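Local structure of RabGDI protein (Plasmodium falciparum 3D7, 3P1W) at residues G56-S61 with F409-D414; S345-I350 with T436-T441; I350-N353 with S359-Y362; V386-N389 with K393-E396. The protein probably acts as a Rab GDP-dissociation inhibitor, keeping Rab GTPases in their GDP-bound form during vesicle transport. All coordinates share one frame; numbering follows the deposited sequence. Where two conformers were deposited one is given.

Overall arrangement
From the N terminus, the loop 56-61 that follows strand 46-49 comes first. Interaction 1 closes a very long loop by joining it to strand 405-418. Strand 346-350 starts two contacts. Interaction 3 closes the short loop to strand 361-367, and interaction 2 reaches on to the segment leading into helix 440-454. Interactions 2 and 3 share Ile350 and touch at Tyr362. Interaction 4 then closes a tight loop after strand 378-385. Interactions 3 and 4 both nest inside the loop of interaction 1, and interaction 4 also nests inside that of interaction 2, whereas interactions 1 and 2 cross. Interactions 3 and 4 meet where Ser359 OG probably bonds to Glu387 OE2. Their centres are about 12 Å apart.

Interaction 1: residues G56-S61 with F409-D414; sequences GGETAS and FVKISD
Glu58 and Lys411 form a surface salt bridge between a loop and a strand of the large mixed sheet. Glu58 sits in the loop between strands 46-49 and 61-62, in a Rab GDI-family fold whose sequence family is grouped with the Rossmann-type dinucleotide-binding proteins. Lys411 lies on strand 405-418. The lysine is fully stretched, with CG opposite the backbone N (chi1 -173°), and this carries NZ across to the loop. The glutamate is bent at chi2, and the two chains cross obliquely. Only one carboxylate oxygen makes the direct contact: Lys411 NZ to Glu58 OE1 is 3.3 Å, a weak hydrogen bond within the salt bridge.

Waters add bridges between the same groups. One water accepts a hydrogen bond from Lys411 NZ and donates to both Glu58 OE1 and the backbone Glu58 O. A second links Lys411 NZ to Glu58 OE2, at 2.6 Å from that oxygen. Both carboxylate oxygens are thus tied to the ammonium group. Behind Glu58 the loop is held by Thr59 OG1, which donates to Gly56 O at 2.5 Å in the carbonyl plane. Lys411 also rests on Leu91 and Phe71. A third water spans Glu58 OE1 and Ser413 OG, lying 2.9 Å from Glu58 OE1 and 3.0 Å from Ser413 OG.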
# COMPACT_ATOMS: atom_id res chain seq x y z
N GLY A 56 -15.65 -2.39 -1.23
CA GLY A 56 -14.26 -1.92 -1.45
C GLY A 56 -14.00 -0.46 -1.21
O GLY A 56 -12.83 -0.06 -1.02
N GLY A 57 -15.06 0.35 -1.20
CA GLY A 57 -14.93 1.80 -1.09
C GLY A 57 -13.90 2.37 -2.06
O GLY A 57 -13.96 2.11 -3.28
N GLU A 58 -12.94 3.14 -1.53
CA GLU A 58 -11.88 3.75 -2.36
C GLU A 58 -10.93 2.70 -2.93
O GLU A 58 -10.24 2.98 -3.92
CB GLU A 58 -11.09 4.79 -1.54
CG GLU A 58 -11.89 6.01 -1.16
CD GLU A 58 -12.25 6.88 -2.35
OE1 GLU A 58 -11.40 7.12 -3.24
OE2 GLU A 58 -13.40 7.34 -2.40
N THR A 59 -10.90 1.52 -2.31
CA THR A 59 -10.12 0.37 -2.76
C THR A 59 -10.94 -0.61 -3.60
O THR A 59 -10.56 -1.76 -3.75
CB THR A 59 -9.44 -0.34 -1.57
OG1 THR A 59 -10.41 -0.61 -0.52
CG2 THR A 59 -8.30 0.57 -0.98
N ALA A 60 -12.02 -0.16 -4.22
CA ALA A 60 -12.84 -1.07 -5.05
C ALA A 60 -12.09 -1.64 -6.24
O ALA A 60 -11.17 -1.01 -6.76
CB ALA A 60 -14.08 -0.36 -5.55
N SER A 61 -12.53 -2.82 -6.67
CA SER A 61 -12.05 -3.49 -7.86
C SER A 61 -13.09 -3.35 -8.99
O SER A 61 -14.25 -3.66 -8.77
CB SER A 61 -11.88 -4.97 -7.52
OG SER A 61 -11.39 -5.69 -8.62
N PHE A 409 -6.75 6.27 -17.16
CA PHE A 409 -7.87 6.52 -16.27
C PHE A 409 -7.33 7.24 -15.01
O PHE A 409 -6.67 6.62 -14.19
CB PHE A 409 -8.51 5.19 -15.89
CG PHE A 409 -8.87 4.31 -17.06
CD1 PHE A 409 -10.16 4.28 -17.54
CD2 PHE A 409 -7.90 3.54 -17.71
CE1 PHE A 409 -10.52 3.46 -18.61
CE2 PHE A 409 -8.24 2.75 -18.80
CZ PHE A 409 -9.57 2.70 -19.25
N VAL A 410 -7.59 8.53 -14.89
CA VAL A 410 -6.98 9.37 -13.88
C VAL A 410 -7.96 9.71 -12.76
O VAL A 410 -9.11 10.07 -13.03
CB VAL A 410 -6.50 10.70 -14.44
CG1 VAL A 410 -5.91 11.54 -13.30
CG2 VAL A 410 -5.48 10.47 -15.56
N LYS A 411 -7.51 9.58 -11.51
CA LYS A 411 -8.33 9.94 -10.34
C LYS A 411 -7.47 10.73 -9.36
O LYS A 411 -6.38 10.28 -8.95
CB LYS A 411 -8.92 8.71 -9.65
CG LYS A 411 -9.91 9.04 -8.56
CD LYS A 411 -10.54 7.75 -8.02
CE LYS A 411 -11.53 8.04 -6.90
NZ LYS A 411 -12.16 6.77 -6.48
N ILE A 412 -7.95 11.92 -9.02
CA ILE A 412 -7.31 12.74 -8.02
C ILE A 412 -8.19 12.79 -6.78
O ILE A 412 -9.41 13.07 -6.87
CB ILE A 412 -7.03 14.15 -8.55
CG1 ILE A 412 -6.06 14.10 -9.73
CG2 ILE A 412 -6.44 15.04 -7.42
CD1 ILE A 412 -6.03 15.42 -10.58
N SER A 413 -7.62 12.45 -5.63
CA SER A 413 -8.40 12.32 -4.39
C SER A 413 -7.79 13.17 -3.27
O SER A 413 -6.55 13.28 -3.15
CB SER A 413 -8.45 10.86 -3.95
OG SER A 413 -9.03 10.01 -4.93
N ASP A 414 -8.65 13.71 -2.39
CA ASP A 414 -8.18 14.40 -1.20
C ASP A 414 -7.64 13.38 -0.20
O ASP A 414 -8.17 12.27 -0.08
CB ASP A 414 -9.29 15.25 -0.56
CG ASP A 414 -9.74 16.41 -1.42
OD1 ASP A 414 -8.96 16.99 -2.19
OD2 ASP A 414 -10.93 16.75 -1.31
O HOH W 1 -9.94 5.46 -5.10
O HOH W 2 -14.31 7.77 -4.83
O HOH W 3 -11.95 9.88 -4.08

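Interaction 2: residues S345-I350 with T436-T441; sequences SCQIII and TSHFET
Gln347 has CG opposite its backbone N (chi1 180°) and stays extended, while Ser437 turns OG in between its own N and carbonyl carbon (chi1 48°). These torsions bring the amide oxygen and the hydroxyl together. The contact joins strand 346-350 of the large mixed sheet of this Rab GDI-family fold to the loop that leads into helix 440-454. It is buried near the middle of the chain.

Ser437 OG donates to Gln347 OE1 at 2.5 Å, a very short hydrogen bond. The hydroxyl also lies close to the rest of the amide, with Ser437 OG 3.3 Å from Gln347 CD. The methylene follows, and Ser437 CB is 3.3 Å from Gln347 OE1. On the strand, Ile349 adds a looser touch: its CG1 comes 4.5 Å from Ser437 OG.

His438 is the second residue of the loop to meet the amide. Its CG also lies between N and carbonyl carbon (chi1 46°), which sets the ring beside the end of Gln347. The amide oxygen sits at the ring edge and in its plane. It is therefore approached by the serine hydroxyl and by a ring carbon.

Neighbouring strands pack round these residues. Phe248 of strand 248-251 touches both Gln347 and His438. Asn364 of strand 361-367 touches Gln347 and bonds to Ser437 O through ND2. At the ring edge, Gln347 OE1 stands 3.4 Å from His438 CD2.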
# COMPACT_ATOMS: atom_id res chain seq x y z
N SER A 345 4.42 -8.71 -13.68
CA SER A 345 4.08 -7.84 -12.60
C SER A 345 5.37 -7.22 -12.05
O SER A 345 6.44 -7.86 -12.01
CB SER A 345 3.32 -8.60 -11.51
OG SER A 345 4.04 -9.75 -11.11
N CYS A 346 5.30 -5.95 -11.66
CA CYS A 346 6.46 -5.32 -11.05
C CYS A 346 6.06 -4.05 -10.31
O CYS A 346 4.95 -3.56 -10.45
CB CYS A 346 7.59 -5.02 -12.09
SG CYS A 346 7.23 -3.81 -13.32
N GLN A 347 6.98 -3.60 -9.46
CA GLN A 347 6.91 -2.36 -8.70
C GLN A 347 8.13 -1.50 -9.07
O GLN A 347 9.27 -2.03 -9.14
CB GLN A 347 6.93 -2.64 -7.20
CG GLN A 347 6.86 -1.39 -6.29
CD GLN A 347 6.70 -1.76 -4.81
OE1 GLN A 347 6.03 -1.07 -4.04
NE2 GLN A 347 7.29 -2.87 -4.43
N ILE A 348 7.91 -0.22 -9.34
CA ILE A 348 8.96 0.74 -9.56
C ILE A 348 8.83 1.85 -8.55
O ILE A 348 7.77 2.47 -8.44
CB ILE A 348 8.90 1.36 -10.99
CG1 ILE A 348 8.97 0.29 -12.09
CG2 ILE A 348 9.99 2.41 -11.20
CD1 ILE A 348 8.53 0.81 -13.46
N ILE A 349 9.87 2.03 -7.75
CA ILE A 349 9.94 3.08 -6.77
C ILE A 349 10.81 4.19 -7.34
O ILE A 349 11.98 3.96 -7.71
CB ILE A 349 10.49 2.54 -5.44
CG1 ILE A 349 9.49 1.53 -4.86
CG2 ILE A 349 10.77 3.70 -4.43
CD1 ILE A 349 9.98 0.72 -3.65
N ILE A 350 10.25 5.40 -7.37
CA ILE A 350 11.00 6.57 -7.86
C ILE A 350 11.33 7.53 -6.71
O ILE A 350 10.45 8.27 -6.22
CB ILE A 350 10.24 7.32 -8.96
CG1 ILE A 350 9.78 6.37 -10.07
CG2 ILE A 350 11.17 8.50 -9.50
CD1 ILE A 350 8.90 7.03 -11.16
N THR A 436 1.77 5.39 -1.76
CA THR A 436 2.76 4.28 -1.80
C THR A 436 2.19 3.07 -2.58
O THR A 436 0.99 2.83 -2.56
CB THR A 436 3.22 3.86 -0.41
OG1 THR A 436 2.11 3.40 0.38
CG2 THR A 436 3.89 5.04 0.34
N SER A 437 3.07 2.28 -3.18
CA SER A 437 2.69 1.16 -4.05
C SER A 437 2.62 -0.15 -3.25
O SER A 437 2.37 -1.23 -3.81
CB SER A 437 3.73 1.08 -5.17
OG SER A 437 5.04 1.13 -4.62
N HIS A 438 2.90 -0.05 -1.96
CA HIS A 438 2.86 -1.19 -1.07
C HIS A 438 1.99 -0.86 0.13
O HIS A 438 1.55 0.31 0.32
CB HIS A 438 4.28 -1.64 -0.64
CG HIS A 438 5.18 -0.52 -0.22
ND1 HIS A 438 5.22 -0.03 1.06
CD2 HIS A 438 6.12 0.17 -0.92
CE1 HIS A 438 6.13 0.93 1.14
NE2 HIS A 438 6.69 1.08 -0.05
N PHE A 439 1.76 -1.86 0.98
CA PHE A 439 0.64 -1.78 1.92
C PHE A 439 1.00 -1.26 3.32
O PHE A 439 0.11 -1.03 4.16
CB PHE A 439 -0.01 -3.17 2.03
CG PHE A 439 -1.50 -3.15 2.19
CD1 PHE A 439 -2.31 -3.43 1.10
CD2 PHE A 439 -2.09 -2.95 3.45
CE1 PHE A 439 -3.70 -3.43 1.24
CE2 PHE A 439 -3.45 -2.94 3.61
CZ PHE A 439 -4.27 -3.17 2.51
N GLU A 440 2.28 -1.07 3.60
CA GLU A 440 2.72 -0.85 4.99
C GLU A 440 2.00 0.30 5.69
O GLU A 440 1.54 0.16 6.83
CB GLU A 440 4.23 -0.58 5.09
CG GLU A 440 4.68 -0.43 6.54
CD GLU A 440 6.02 0.20 6.72
OE1 GLU A 440 6.75 0.42 5.72
OE2 GLU A 440 6.35 0.48 7.90
N THR A 441 1.92 1.44 5.02
CA THR A 441 1.35 2.61 5.67
C THR A 441 -0.15 2.44 5.96
O THR A 441 -0.66 2.99 6.93
CB THR A 441 1.64 3.90 4.89
OG1 THR A 441 1.06 3.83 3.59
CG2 THR A 441 3.17 4.13 4.77

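Interaction 3: residues I350-N353 with S359-Y362; sequences IPQN and SDIY
The antiparallel hairpin connection between strands 346-350 and 361-367 begins here, within the large mixed sheet, at the end of the two strands where the loop 351-360 joins them. Ile350 and Ile361 are a hydrogen-bonded pair. Ile350 N donates to Ile361 O at 2.8 Å, and Ile361 N returns a bond to Ile350 O at 3.1 Å. Their side chains lie side by side on the same face, pointing the same way, with Ile350 CD1 4.1 Å from Ile361 CG2. Pro398 of helix 396-400 covers both.

Beyond this pair the regular ladder stops, but the chains stay close, and Asp360 carries the link. Its OD1 accepts from Gln352 N at 2.8 Å and from Gln352 NE2 at 3.1 Å. The two donors come from opposite faces of the carboxylate plane. With CG between its N and carbonyl carbon (chi1 64°), the otherwise extended Gln352 chain brings NE2 to the same oxygen that its backbone N meets. Its side-chain bond is nearly straight at 170°, and OD1 lies in the amide plane. The amide and carboxylate planes stand 87° apart. Gln352 CB also packs against the backbone, 3.4 Å from Ser359 C.

Asp360 OD2 has its own partner, His211 ND1. One carboxylate therefore ties the loop to helix 203-213. With both oxygens engaged, its rotation is probably restricted, and its charge would be stabilised by the N-H groups of Gln352 and perhaps by His211.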
# COMPACT_ATOMS: atom_id res chain seq x y z
N ILE A 350 10.25 5.40 -7.37
CA ILE A 350 11.00 6.57 -7.86
C ILE A 350 11.33 7.53 -6.71
O ILE A 350 10.45 8.27 -6.22
CB ILE A 350 10.24 7.32 -8.96
CG1 ILE A 350 9.78 6.37 -10.07
CG2 ILE A 350 11.17 8.50 -9.50
CD1 ILE A 350 8.90 7.03 -11.16
N PRO A 351 12.59 7.50 -6.24
CA PRO A 351 12.96 8.36 -5.12
C PRO A 351 12.79 9.82 -5.49
O PRO A 351 13.13 10.23 -6.60
CB PRO A 351 14.41 7.98 -4.83
CG PRO A 351 14.55 6.60 -5.37
CD PRO A 351 13.64 6.50 -6.54
N GLN A 352 12.25 10.60 -4.56
CA GLN A 352 11.87 11.98 -4.82
C GLN A 352 13.00 12.86 -5.40
O GLN A 352 12.75 13.72 -6.27
CB GLN A 352 11.28 12.58 -3.54
CG GLN A 352 12.29 12.67 -2.36
CD GLN A 352 11.62 12.89 -1.05
OE1 GLN A 352 11.78 13.94 -0.45
NE2 GLN A 352 10.82 11.92 -0.60
N ASN A 353 14.25 12.64 -4.96
CA ASN A 353 15.38 13.46 -5.43
C ASN A 353 15.69 13.25 -6.91
O ASN A 353 16.33 14.10 -7.56
CB ASN A 353 16.64 13.28 -4.54
CG ASN A 353 17.23 11.87 -4.57
OD1 ASN A 353 16.63 10.93 -5.08
ND2 ASN A 353 18.42 11.72 -4.00
N SER A 359 8.37 14.30 -2.65
CA SER A 359 7.74 13.02 -2.27
C SER A 359 7.90 12.01 -3.40
O SER A 359 7.95 12.39 -4.59
CB SER A 359 6.27 13.24 -1.91
OG SER A 359 5.52 13.74 -3.03
N ASP A 360 8.01 10.73 -3.04
CA ASP A 360 8.33 9.71 -4.04
C ASP A 360 7.15 9.49 -5.01
O ASP A 360 5.98 9.81 -4.69
CB ASP A 360 8.69 8.39 -3.37
CG ASP A 360 10.03 8.42 -2.61
OD1 ASP A 360 10.69 9.49 -2.45
OD2 ASP A 360 10.41 7.32 -2.15
N ILE A 361 7.44 8.92 -6.15
CA ILE A 361 6.41 8.46 -7.10
C ILE A 361 6.57 6.95 -7.27
O ILE A 361 7.70 6.42 -7.17
CB ILE A 361 6.47 9.24 -8.41
CG1 ILE A 361 6.14 10.73 -8.12
CG2 ILE A 361 5.54 8.66 -9.47
CD1 ILE A 361 6.14 11.67 -9.36
N TYR A 362 5.46 6.27 -7.50
CA TYR A 362 5.42 4.82 -7.54
C TYR A 362 4.67 4.33 -8.77
O TYR A 362 3.75 4.96 -9.23
CB TYR A 362 4.74 4.29 -6.28
CG TYR A 362 5.25 4.88 -4.97
CD1 TYR A 362 6.22 4.21 -4.22
CD2 TYR A 362 4.77 6.10 -4.49
CE1 TYR A 362 6.69 4.73 -3.03
CE2 TYR A 362 5.25 6.64 -3.29
CZ TYR A 362 6.20 5.96 -2.57
OH TYR A 362 6.69 6.47 -1.40

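Interaction 4: residues V386-N389 with K393-E396; sequences VETN and KEIE
This is a polar surface contact in which a glutamate grips the loop after strand 378-385. Glu394 belongs to the short, weakly bonded helix 391-394 and reaches back to residues 386-388. Its carboxylate takes three hydrogen bonds from the loop.

Glu394 OE1 accepts from Glu387 N at 2.9 Å, and the bond is fairly straight at 160°. It uses the syn lone pair, on the side of the other oxygen. Glu394 OE2 accepts twice from Thr388. Thr388 OG1 is 2.7 Å from Glu394 OE2, and Thr388 N is 2.9 Å from Glu394 OE2. Both donors come from the same face of the carboxylate, well out of its plane. The backbone bond from Thr388 N is the more bent, at 136°.

The torsions suit this grip. The Glu394 chain is extended beyond CG and meets Thr388 from the opposite direction. Thr388 holds OG1 between its N and carbonyl carbon (chi1 79°), which turns the hydroxyl to the oxygen that the backbone N of Thr388 already meets. Val386 crosses the glutamate at about a right angle, with its CG1 3.7 Å from Glu394 OE2.

Glu387 turns its own carboxylate elsewhere, to Ser359 OG and Lys358 N. Glu387 OE1 and Glu394 OE1 stay 5.1 Å apart. Arg357 forms a salt bridge with Glu394 OE1, which would offset the like charges. Glu394 thus has both oxygens occupied, and the backbone N-H groups of Glu387 and Thr388 are satisfied by a side chain.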
# COMPACT_ATOMS: atom_id res chain seq x y z
N VAL A 386 0.34 14.96 -4.70
CA VAL A 386 0.25 16.17 -5.50
C VAL A 386 1.03 17.30 -4.80
O VAL A 386 0.78 17.61 -3.64
CB VAL A 386 -1.20 16.59 -5.69
CG1 VAL A 386 -1.24 17.95 -6.40
CG2 VAL A 386 -2.00 15.51 -6.48
N GLU A 387 2.01 17.87 -5.48
CA GLU A 387 2.80 18.98 -4.96
C GLU A 387 2.60 20.31 -5.68
O GLU A 387 3.09 21.35 -5.20
CB GLU A 387 4.31 18.61 -5.00
CG GLU A 387 4.59 17.46 -4.09
CD GLU A 387 6.06 17.12 -3.90
OE1 GLU A 387 6.96 17.71 -4.56
OE2 GLU A 387 6.28 16.22 -3.04
N THR A 388 1.89 20.30 -6.82
CA THR A 388 1.74 21.48 -7.65
C THR A 388 0.26 21.71 -8.08
O THR A 388 -0.61 20.89 -7.78
CB THR A 388 2.58 21.38 -8.95
OG1 THR A 388 1.92 20.54 -9.93
CG2 THR A 388 4.02 20.87 -8.65
N ASN A 389 0.07 22.82 -8.80
CA ASN A 389 -1.20 23.20 -9.43
C ASN A 389 -1.62 22.29 -10.57
O ASN A 389 -2.80 22.30 -10.95
CB ASN A 389 -1.20 24.70 -9.87
CG ASN A 389 -0.26 25.01 -11.08
OD1 ASN A 389 0.61 24.24 -11.45
ND2 ASN A 389 -0.43 26.20 -11.64
N LYS A 393 0.88 16.98 -14.94
CA LYS A 393 2.23 17.28 -15.35
C LYS A 393 3.28 16.60 -14.43
O LYS A 393 4.33 16.16 -14.90
CB LYS A 393 2.43 18.81 -15.39
CG LYS A 393 3.30 19.31 -16.50
CD LYS A 393 4.64 18.60 -16.56
N GLU A 394 2.98 16.49 -13.14
CA GLU A 394 3.90 15.85 -12.19
C GLU A 394 4.16 14.38 -12.52
O GLU A 394 5.17 13.84 -12.11
CB GLU A 394 3.37 15.96 -10.76
CG GLU A 394 3.25 17.39 -10.25
CD GLU A 394 2.66 17.45 -8.87
OE1 GLU A 394 3.25 16.88 -7.94
OE2 GLU A 394 1.63 18.13 -8.70
N ILE A 395 3.23 13.73 -13.20
CA ILE A 395 3.43 12.32 -13.57
C ILE A 395 3.84 12.12 -15.03
O ILE A 395 3.94 10.99 -15.50
CB ILE A 395 2.21 11.46 -13.22
CG1 ILE A 395 0.97 11.87 -14.02
CG2 ILE A 395 1.99 11.50 -11.71
CD1 ILE A 395 -0.17 10.82 -13.94
N GLU A 396 4.16 13.21 -15.72
CA GLU A 396 4.58 13.12 -17.13
C GLU A 396 5.81 12.25 -17.32
O GLU A 396 5.79 11.33 -18.14
CB GLU A 396 4.76 14.53 -17.71
CG GLU A 396 5.15 14.59 -19.15
CD GLU A 396 5.37 16.03 -19.61
OE1 GLU A 396 6.52 16.39 -19.88
OE2 GLU A 396 4.39 16.80 -19.66